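Local coordinates for protein sulfate transporter/antisigma-factor antagonist STAS (Planctomyces limnophilus, PDB 3T6O) that is probably an anti-sigma factor antagonist, a STAS-domain protein expected to take part in regulating transcription through partner binding, at residues A5-T10 against S37-A42; I18-V23 against I53-V58. All coordinates share one frame; numbering follows the deposited sequence. Where two conformers were deposited one is given.

Contact 1. Residues A5-T10 against S37-A42; sequences ADIRVT and STFLAA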
ATOM      1  N   ALA A   5       1.255 -23.433  13.118  1.00 54.28           N
ATOM      2  CA  ALA A   5       0.316 -22.762  14.003  1.00 49.82           C
ATOM      3  C   ALA A   5      -0.604 -21.802  13.222  1.00 45.44           C
ATOM      4  O   ALA A   5      -0.250 -21.284  12.161  1.00 45.39           O
ATOM      5  CB  ALA A   5       1.068 -22.013  15.092  1.00 49.59           C
ATOM      6  N   ASP A   6      -1.794 -21.565  13.741  1.00 41.23           N
ATOM      7  CA  ASP A   6      -2.727 -20.677  13.063  1.00 37.20           C
ATOM      8  C   ASP A   6      -3.562 -19.948  14.108  1.00 33.70           C
ATOM      9  O   ASP A   6      -3.545 -20.323  15.267  1.00 31.76           O
ATOM     10  CB  ASP A   6      -3.586 -21.499  12.097  1.00 37.63           C
ATOM     11  CG  ASP A   6      -4.180 -20.664  10.952  1.00 36.43           C
ATOM     12  OD1 ASP A   6      -3.870 -19.442  10.805  1.00 34.09           O
ATOM     13  OD2 ASP A   6      -4.995 -21.250  10.218  1.00 34.58           O
ATOM     14  N   ILE A   7      -4.223 -18.864  13.717  1.00 30.59           N
ATOM     15  CA  ILE A   7      -5.169 -18.236  14.620  1.00 28.45           C
ATOM     16  C   ILE A   7      -6.254 -19.261  14.903  1.00 27.40           C
ATOM     17  O   ILE A   7      -6.371 -20.218  14.192  1.00 27.20           O
ATOM     18  CB  ILE A   7      -5.818 -16.950  14.037  1.00 26.62           C
ATOM     19  CG1 ILE A   7      -6.345 -17.195  12.627  1.00 27.99           C
ATOM     20  CG2 ILE A   7      -4.845 -15.764  14.125  1.00 25.73           C
ATOM     21  CD1 ILE A   7      -7.232 -16.086  12.093  1.00 26.04           C
ATOM     22  N   ARG A   8      -7.030 -19.042  15.948  1.00 26.54           N
ATOM     23  CA  ARG A   8      -8.250 -19.820  16.113  0.50 26.79           C
ATOM     24  C   ARG A   8      -9.462 -18.932  15.955  1.00 24.34           C
ATOM     25  O   ARG A   8      -9.508 -17.780  16.380  1.00 23.24           O
ATOM     26  CB  ARG A   8      -8.289 -20.632  17.398  0.50 28.59           C
ATOM     27  CG  ARG A   8      -7.747 -19.981  18.631  0.50 31.85           C
ATOM     28  CD  ARG A   8      -8.289 -20.709  19.901  0.50 36.80           C
ATOM     29  NE  ARG A   8      -8.183 -19.882  21.110  0.50 38.16           N
ATOM     30  CZ  ARG A   8      -9.223 -19.274  21.663  0.50 38.32           C
ATOM     31  NH1 ARG A   8      -9.064 -18.524  22.753  0.50 38.42           N
ATOM     32  NH2 ARG A   8     -10.419 -19.413  21.097  0.50 36.33           N
ATOM     33  N   VAL A   9     -10.441 -19.449  15.230  1.00 23.39           N
ATOM     34  CA  VAL A   9     -11.625 -18.677  14.884  1.00 21.53           C
ATOM     35  C   VAL A   9     -12.792 -19.328  15.615  1.00 22.18           C
ATOM     36  O   VAL A   9     -13.043 -20.493  15.424  1.00 22.66           O
ATOM     37  CB  VAL A   9     -11.881 -18.660  13.361  1.00 22.63           C
ATOM     38  CG1 VAL A   9     -13.178 -17.929  13.032  1.00 22.53           C
ATOM     39  CG2 VAL A   9     -10.659 -18.010  12.549  1.00 19.04           C
ATOM     40  N   THR A  10     -13.492 -18.576  16.455  1.00 21.27           N
ATOM     41  CA  THR A  10     -14.680 -19.116  17.161  1.00 22.04           C
ATOM     42  C   THR A  10     -15.889 -18.214  16.891  1.00 21.46           C
ATOM     43  O   THR A  10     -15.755 -17.051  16.480  1.00 20.46           O
ATOM     44  CB  THR A  10     -14.429 -19.222  18.654  1.00 23.19           C
ATOM     45  OG1 THR A  10     -13.857 -17.996  19.099  1.00 23.93           O
ATOM     46  CG2 THR A  10     -13.470 -20.417  19.031  1.00 22.80           C
ATOM     47  N   SER A  37      -4.560 -16.120   5.465  1.00 24.51           N
ATOM     48  CA  SER A  37      -5.578 -16.897   4.789  1.00 26.74           C
ATOM     49  C   SER A  37      -6.780 -17.303   5.676  1.00 26.09           C
ATOM     50  O   SER A  37      -7.950 -17.099   5.318  1.00 26.57           O
ATOM     51  CB  SER A  37      -4.902 -18.108   4.134  1.00 29.33           C
ATOM     52  OG  SER A  37      -5.869 -18.967   3.617  1.00 32.99           O
ATOM     53  N   THR A  38      -6.502 -17.837   6.847  1.00 25.83           N
ATOM     54  CA  THR A  38      -7.566 -18.167   7.790  1.00 25.25           C
ATOM     55  C   THR A  38      -8.287 -16.890   8.232  1.00 23.24           C
ATOM     56  O   THR A  38      -9.499 -16.846   8.275  1.00 22.38           O
ATOM     57  CB  THR A  38      -6.967 -18.969   8.989  1.00 26.35           C
ATOM     58  OG1 THR A  38      -6.370 -20.136   8.448  1.00 26.84           O
ATOM     59  CG2 THR A  38      -8.002 -19.419   9.999  1.00 25.27           C
ATOM     60  N   PHE A  39      -7.530 -15.831   8.514  1.00 22.17           N
ATOM     61  CA  PHE A  39      -8.103 -14.598   8.936  1.00 20.10           C
ATOM     62  C   PHE A  39      -9.071 -14.002   7.915  1.00 21.05           C
ATOM     63  O   PHE A  39     -10.238 -13.651   8.234  1.00 19.89           O
ATOM     64  CB  PHE A  39      -6.984 -13.624   9.263  1.00 20.41           C
ATOM     65  CG  PHE A  39      -7.459 -12.269   9.606  1.00 19.74           C
ATOM     66  CD1 PHE A  39      -8.019 -12.022  10.852  1.00 24.11           C
ATOM     67  CD2 PHE A  39      -7.357 -11.224   8.710  1.00 19.00           C
ATOM     68  CE1 PHE A  39      -8.480 -10.746  11.196  1.00 24.61           C
ATOM     69  CE2 PHE A  39      -7.803  -9.941   9.045  1.00 17.45           C
ATOM     70  CZ  PHE A  39      -8.389  -9.704  10.276  1.00 21.46           C
ATOM     71  N   LEU A  40      -8.600 -13.887   6.671  1.00 21.51           N
ATOM     72  CA  LEU A  40      -9.420 -13.269   5.638  1.00 22.18           C
ATOM     73  C   LEU A  40     -10.632 -14.150   5.307  1.00 22.44           C
ATOM     74  O   LEU A  40     -11.715 -13.641   5.076  1.00 21.68           O
ATOM     75  CB  LEU A  40      -8.586 -12.922   4.378  1.00 23.50           C
ATOM     76  CG  LEU A  40      -7.528 -11.825   4.548  1.00 23.91           C
ATOM     77  CD1 LEU A  40      -6.790 -11.635   3.253  1.00 29.22           C
ATOM     78  CD2 LEU A  40      -8.145 -10.507   4.967  1.00 25.52           C
ATOM     79  N   ALA A  41     -10.481 -15.464   5.359  1.00 23.52           N
ATOM     80  CA  ALA A  41     -11.637 -16.335   5.071  1.00 25.87           C
ATOM     81  C   ALA A  41     -12.696 -16.203   6.185  1.00 25.39           C
ATOM     82  O   ALA A  41     -13.865 -16.331   5.908  1.00 27.32           O
ATOM     83  CB  ALA A  41     -11.210 -17.848   4.853  1.00 26.73           C
ATOM     84  N   ALA A  42     -12.285 -15.868   7.408  1.00 23.81           N
ATOM     85  CA  ALA A  42     -13.214 -15.644   8.519  1.00 23.58           C
ATOM     86  C   ALA A  42     -13.989 -14.306   8.404  1.00 23.34           C
ATOM     87  O   ALA A  42     -14.811 -14.007   9.241  1.00 21.96           O
ATOM     88  CB  ALA A  42     -12.462 -15.675   9.861  1.00 21.35           C
TER
HETATM   89  O   HOH W   1      -4.033 -19.022   7.562  1.00 34.68           O
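Ile7 and Thr38 run alongside each other, pointing in opposite directions, where the lead-in to strand 8-12 meets the end of helix 29-41, with Ile7 CG1 3.8 Å from Thr38 CG2. This is the close-packed part. A chi1 of 49° tucks CG1 of Ile7 in between N and C of its own backbone, and from there CD1 extends to the helix backbone, 3.6 Å from Phe39 CA, and also lies near the plane of the Phe39 ring, at its edge. Both residues are buried; Phe39 continues inward onto Leu68 and Leu69 of helix 63-76. The arrangement is the alpha/beta layering of the STAS fold, in which the helix leading from strand 15-19 to strand 50-54 covers one face of the mixed sheet, here at the strand on its edge within this chain, 8-12. Packing thins toward the helix end: Val9 CG1 meets Ala42 CB at 4.0 Å, and both residues are partly exposed. Polar contacts take over on the other side of Ile7. Thr38 OG1 donates to Asp6 OD2 over a short 2.5 Å, on the syn lone pair of that oxygen. Asp6 OD1 takes a weak bond from Ile7 N and a long one, 3.3 Å, from a water that accepts from Thr38 N at 2.8 Å. That amide lies at a kink, with no bond to the preceding helical turn, and the water supplies its acceptor.

Contact 2. Residues I18-V23 against I53-V58; sequences ISFPAV and IDLEGV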
ATOM      1  N   ILE A  18     -11.513 -13.834  16.659  1.00 16.47           N
ATOM      2  CA  ILE A  18     -10.174 -14.288  16.261  1.00 16.86           C
ATOM      3  C   ILE A  18      -9.224 -14.235  17.466  1.00 17.85           C
ATOM      4  O   ILE A  18      -9.084 -13.172  18.104  1.00 16.78           O
ATOM      5  CB  ILE A  18      -9.580 -13.346  15.195  1.00 17.78           C
ATOM      6  CG1 ILE A  18     -10.561 -13.147  14.039  1.00 16.86           C
ATOM      7  CG2 ILE A  18      -8.108 -13.746  14.820  1.00 17.51           C
ATOM      8  CD1 ILE A  18     -10.910 -14.319  13.244  1.00 18.93           C
ATOM      9  N   SER A  19      -8.605 -15.360  17.798  1.00 18.21           N
ATOM     10  CA  SER A  19      -7.691 -15.427  18.932  1.00 20.45           C
ATOM     11  C   SER A  19      -6.363 -16.038  18.493  1.00 22.57           C
ATOM     12  O   SER A  19      -6.295 -16.758  17.469  1.00 22.62           O
ATOM     13  CB  SER A  19      -8.280 -16.333  20.041  1.00 21.48           C
ATOM     14  OG  SER A  19      -9.675 -16.128  20.252  1.00 23.34           O
ATOM     15  N   PHE A  20      -5.349 -15.822  19.321  1.00 23.87           N
ATOM     16  CA  PHE A  20      -3.986 -16.226  19.022  1.00 26.45           C
ATOM     17  C   PHE A  20      -3.409 -17.242  20.000  1.00 29.50           C
ATOM     18  O   PHE A  20      -3.393 -16.999  21.178  1.00 29.28           O
ATOM     19  CB  PHE A  20      -3.111 -14.974  19.013  1.00 25.68           C
ATOM     20  CG  PHE A  20      -3.545 -13.997  17.983  1.00 22.56           C
ATOM     21  CD1 PHE A  20      -4.636 -13.196  18.207  1.00 19.18           C
ATOM     22  CD2 PHE A  20      -2.919 -13.952  16.762  1.00 21.38           C
ATOM     23  CE1 PHE A  20      -5.095 -12.362  17.236  1.00 21.16           C
ATOM     24  CE2 PHE A  20      -3.373 -13.111  15.777  1.00 21.83           C
ATOM     25  CZ  PHE A  20      -4.453 -12.311  16.007  1.00 21.97           C
ATOM     26  N   PRO A  21      -2.882 -18.353  19.505  1.00 32.53           N
ATOM     27  CA  PRO A  21      -2.096 -19.286  20.340  1.00 35.48           C
ATOM     28  C   PRO A  21      -0.834 -18.679  20.886  1.00 37.03           C
ATOM     29  O   PRO A  21      -0.267 -17.805  20.255  1.00 36.41           O
ATOM     30  CB  PRO A  21      -1.704 -20.412  19.375  1.00 36.99           C
ATOM     31  CG  PRO A  21      -2.699 -20.349  18.279  1.00 37.06           C
ATOM     32  CD  PRO A  21      -3.326 -18.964  18.244  1.00 33.39           C
ATOM     33  N   ALA A  22      -0.399 -19.162  22.047  1.00 40.50           N
ATOM     34  CA  ALA A  22       0.858 -18.738  22.706  1.00 43.16           C
ATOM     35  C   ALA A  22       2.083 -18.611  21.792  1.00 45.32           C
ATOM     36  O   ALA A  22       2.900 -17.709  21.983  1.00 46.60           O
ATOM     37  CB  ALA A  22       1.182 -19.680  23.919  1.00 45.54           C
ATOM     38  N   VAL A  23       2.215 -19.464  20.783  1.00 47.01           N
ATOM     39  CA  VAL A  23       3.343 -19.341  19.855  1.00 48.76           C
ATOM     40  C   VAL A  23       3.389 -17.995  19.077  1.00 47.46           C
ATOM     41  O   VAL A  23       4.430 -17.653  18.489  1.00 48.99           O
ATOM     42  CB  VAL A  23       3.375 -20.527  18.833  1.00 50.69           C
ATOM     43  CG1 VAL A  23       2.353 -20.296  17.691  1.00 47.92           C
ATOM     44  CG2 VAL A  23       4.801 -20.733  18.282  1.00 53.24           C
ATOM     45  N   ILE A  53     -11.145  -8.993  17.444  1.00 15.79           N
ATOM     46  CA  ILE A  53      -9.783  -9.504  17.416  1.00 16.43           C
ATOM     47  C   ILE A  53      -9.350  -9.536  18.870  1.00 17.87           C
ATOM     48  O   ILE A  53      -9.121  -8.485  19.504  1.00 17.85           O
ATOM     49  CB  ILE A  53      -8.840  -8.579  16.632  1.00 17.14           C
ATOM     50  CG1 ILE A  53      -9.484  -8.179  15.301  1.00 17.82           C
ATOM     51  CG2 ILE A  53      -7.452  -9.209  16.438  1.00 19.33           C
ATOM     52  CD1 ILE A  53      -9.744  -9.326  14.363  1.00 12.46           C
ATOM     53  N   ASP A  54      -9.244 -10.731  19.410  1.00 17.27           N
ATOM     54  CA  ASP A  54      -8.879 -10.883  20.796  1.00 19.21           C
ATOM     55  C   ASP A  54      -7.367 -11.081  20.906  1.00 19.92           C
ATOM     56  O   ASP A  54      -6.843 -12.188  20.648  1.00 20.42           O
ATOM     57  CB  ASP A  54      -9.648 -12.035  21.412  1.00 18.70           C
ATOM     58  CG  ASP A  54      -9.282 -12.292  22.897  1.00 22.49           C
ATOM     59  OD1 ASP A  54      -8.416 -11.604  23.481  1.00 21.14           O
ATOM     60  OD2 ASP A  54      -9.909 -13.188  23.474  1.00 23.68           O
ATOM     61  N   LEU A  55      -6.703 -10.030  21.387  1.00 19.91           N
ATOM     62  CA  LEU A  55      -5.250  -9.956  21.353  1.00 20.65           C
ATOM     63  C   LEU A  55      -4.589 -10.447  22.627  1.00 22.37           C
ATOM     64  O   LEU A  55      -3.404 -10.193  22.842  1.00 22.33           O
ATOM     65  CB  LEU A  55      -4.835  -8.537  20.983  1.00 19.86           C
ATOM     66  CG  LEU A  55      -5.045  -8.281  19.466  1.00 21.46           C
ATOM     67  CD1 LEU A  55      -5.009  -6.797  19.071  1.00 21.31           C
ATOM     68  CD2 LEU A  55      -3.975  -9.001  18.573  1.00 19.57           C
ATOM     69  N   GLU A  56      -5.323 -11.190  23.465  1.00 22.93           N
ATOM     70  CA  GLU A  56      -4.748 -11.632  24.730  1.00 25.43           C
ATOM     71  C   GLU A  56      -3.551 -12.538  24.443  1.00 26.10           C
ATOM     72  O   GLU A  56      -3.630 -13.441  23.623  1.00 26.83           O
ATOM     73  CB  GLU A  56      -5.785 -12.407  25.579  1.00 26.72           C
ATOM     74  CG  GLU A  56      -5.268 -12.759  27.019  1.00 30.86           C
ATOM     75  CD  GLU A  56      -6.380 -13.339  27.906  1.00 36.46           C
ATOM     76  OE1 GLU A  56      -7.324 -13.975  27.386  1.00 37.60           O
ATOM     77  OE2 GLU A  56      -6.310 -13.178  29.137  1.00 45.70           O
ATOM     78  N   GLY A  57      -2.447 -12.300  25.117  1.00 27.40           N
ATOM     79  CA  GLY A  57      -1.241 -13.108  24.931  1.00 29.07           C
ATOM     80  C   GLY A  57      -0.291 -12.533  23.879  1.00 29.24           C
ATOM     81  O   GLY A  57       0.897 -12.874  23.868  1.00 30.86           O
ATOM     82  N   VAL A  58      -0.810 -11.693  22.973  1.00 27.52           N
ATOM     83  CA  VAL A  58       0.007 -11.076  21.954  1.00 25.88           C
ATOM     84  C   VAL A  58       0.802  -9.943  22.599  1.00 27.45           C
ATOM     85  O   VAL A  58       0.232  -9.044  23.192  1.00 26.89           O
ATOM     86  CB  VAL A  58      -0.824 -10.516  20.804  1.00 24.92           C
ATOM     87  CG1 VAL A  58       0.112  -9.792  19.772  1.00 23.06           C
ATOM     88  CG2 VAL A  58      -1.622 -11.658  20.038  1.00 22.87           C
TER
HETATM   89  O   HOH W   2     -10.840 -15.500  22.705  1.00 29.04           O
HETATM   90  O   HOH W   3      -5.586 -14.228  21.781  1.00 20.80           O
HETATM   91  O   HOH W   4      -1.641 -15.468  22.598  1.00 50.53           O
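Phe20 and Asp54 stand where two parallel strands part around water: one molecule accepts from Phe20 N and donates to Asp54 O at 2.7 Å and to Glu56 O at 2.8 Å, and another donates to Phe20 O and Glu56 O. One step earlier the chains are still joined directly, Asp54 N donating to Ile18 O at 2.8 Å with an N-H...O angle of 157°. Ile18 and Ile53, paired in the sheet, project from the same face of it as neighbours, CG1 of the first 3.9 Å from CD1 of the second. The Phe20 ring follows them into the core. Its edge carries Asp54 O, 3.4 Å from CD1 and in the ring plane, and also Ile53 CG2; Val58 CG2 comes in obliquely, 3.7 Å from CG, and Leu55 CD2 lies obliquely near CE1. Ile35 of helix 29-41 also packs on the phenylalanine. Beyond the strand, residues 55-58 form a type II beta turn, with Gly57 in its third position at a phi of 92°. Asp54 leads into it through an Asx turn: CG lies anti to the backbone N (chi1 178°), and OD1 accepts from Glu56 N at 3.1 Å, met from above the carboxylate plane. OD2 accepts a hydrogen bond from a third water, which is also 2.8 Å from Ser19 OG. The carboxylate of this buried aspartate thus has partners on both oxygens, an arrangement that would be expected to stabilise its ionised form.

From the N terminus, the chain runs through residues 5-10 and turns back along strand 15-19 into 18-23, so the first segments of both contacts are neighbours. Arg8 N lies 2.8 Å from Ser19 O, a probable hydrogen bond, and Ile7 CG2 packs 3.5 Å from Phe20 CE2. Helix 29-41 then brings 37-42 back over 5-10, where contact 1 closes its loop. Strand 50-54 next enters the sheet beside strand 15-19, and contact 2 closes the second loop, completing a beta-alpha-beta crossover. Because the four segments alternate, the two loops cross. Contact 1 ties the crossover helix to strand 8-12 at the edge of the chain's own sheet; contact 2 joins the two parallel strands that the helix connects.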